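Local coordinates for protein arylsulfatase (Pseudoalteromonas sp. MB47, PDB 7AJ0) that probably hydrolyses sulfate esters of the algal polysaccharide fucoidan, acting from chain ends as a hexameric, calcium-containing member of the sulfatase family, at residues Y229-N232 with D236-M239. Numbering follows the deposited sequence.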
# COMPACT_ATOMS: atom_id res chain seq x y z
N TYR A 229 -46.87 -10.86 13.40
CA TYR A 229 -46.57 -9.45 13.59
C TYR A 229 -46.13 -8.87 12.25
O TYR A 229 -44.97 -9.04 11.84
CB TYR A 229 -45.49 -9.25 14.65
CG TYR A 229 -45.22 -7.80 14.99
CD1 TYR A 229 -44.25 -7.08 14.29
CD2 TYR A 229 -45.92 -7.15 15.99
CE1 TYR A 229 -44.00 -5.75 14.59
CE2 TYR A 229 -45.68 -5.82 16.30
CZ TYR A 229 -44.72 -5.13 15.60
OH TYR A 229 -44.47 -3.81 15.90
N PRO A 230 -47.02 -8.18 11.54
CA PRO A 230 -46.63 -7.61 10.24
C PRO A 230 -45.64 -6.47 10.41
O PRO A 230 -45.68 -5.72 11.39
CB PRO A 230 -47.95 -7.11 9.65
CG PRO A 230 -49.02 -7.75 10.47
CD PRO A 230 -48.43 -7.91 11.84
N ILE A 231 -44.76 -6.33 9.43
CA ILE A 231 -43.77 -5.27 9.41
C ILE A 231 -43.92 -4.55 8.08
O ILE A 231 -43.57 -5.09 7.03
CB ILE A 231 -42.34 -5.79 9.60
CG1 ILE A 231 -42.19 -6.33 11.03
CG2 ILE A 231 -41.33 -4.70 9.32
CD1 ILE A 231 -40.95 -7.16 11.26
N ASN A 232 -44.46 -3.32 8.13
CA ASN A 232 -44.68 -2.52 6.94
C ASN A 232 -44.15 -1.10 7.10
O ASN A 232 -44.38 -0.26 6.22
CB ASN A 232 -46.18 -2.47 6.59
CG ASN A 232 -46.75 -3.84 6.31
OD1 ASN A 232 -47.63 -4.32 7.04
ND2 ASN A 232 -46.27 -4.49 5.26
N ASP A 236 -43.15 -0.14 12.89
CA ASP A 236 -43.39 -1.55 13.19
C ASP A 236 -42.09 -2.25 13.57
O ASP A 236 -42.00 -2.90 14.62
CB ASP A 236 -44.03 -2.24 11.99
CG ASP A 236 -45.41 -1.71 11.67
OD1 ASP A 236 -46.09 -1.22 12.60
OD2 ASP A 236 -45.81 -1.78 10.49
N ILE A 237 -41.06 -2.13 12.72
CA ILE A 237 -39.84 -2.88 12.95
C ILE A 237 -39.07 -2.35 14.16
O ILE A 237 -38.22 -3.06 14.70
CB ILE A 237 -38.94 -2.86 11.70
CG1 ILE A 237 -37.95 -4.02 11.74
CG2 ILE A 237 -38.19 -1.53 11.58
CD1 ILE A 237 -37.21 -4.25 10.45
N SER A 238 -39.35 -1.13 14.60
CA SER A 238 -38.67 -0.60 15.77
C SER A 238 -39.07 -1.34 17.04
O SER A 238 -38.32 -1.30 18.03
CB SER A 238 -38.95 0.90 15.92
OG SER A 238 -40.26 1.13 16.39
N MET A 239 -40.22 -2.00 17.04
CA MET A 239 -40.69 -2.77 18.19
C MET A 239 -40.29 -4.24 18.12
O MET A 239 -40.70 -5.01 18.99
CB MET A 239 -42.22 -2.67 18.28
CG MET A 239 -42.75 -1.25 18.37
SD MET A 239 -42.18 -0.38 19.85
CE MET A 239 -42.79 -1.46 21.14
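Ile231 and Asp236 bring their CA atoms to 5.3 Å in the turn that leads from the end of strand 226-230 into the short helix 234-238. Asp236 is held through its carboxylate and through its backbone carbonyl oxygen. Its OD2 takes the backbone N-H of Asn232, N to OD2 3.1 Å, using the anti lone pair, in a fairly straight bond (159°). An aspartate fits here because its short side chain, with CG beside its own backbone N, reaches back across the turn while its CB packs near the CA of Ile231. Its backbone N-H is hydrogen-bonded to OG of Ser233, just before helix 234-238.

In Tyr229, CG anti to the backbone N (chi1 -175°) carries the ring to the carbonyl of Asp236, and OH donates to Asp236 O over 2.9 Å. The hydroxyl approaches at 118° to the C=O bond, tilted slightly from the carbonyl plane. That oxygen lies at the ring edge, near its plane, and also accepts the N-H of Met239, the N-cap residue of helix 240-258. Met239 CB sits 3.5 Å from Tyr229 OH before the side chain bends away. An alanine in place of Tyr229 would probably leave Asp236 O with the Met239 bond but without its hydroxyl donor, and Met239 CB without the phenol it packs against.

Branched Ile231 and Ile237 suit buried places: CG2 of Ile231 meets CB of Ile237 at 3.8 Å, and both residues pack on Tyr186 and Leu190. Two hydrogen bonds to Asp236 and one aliphatic contact thus tie the end of strand 226-230 to helix 234-238, whose Asp236 carbonyl gains two donors just before helix 240-258 begins.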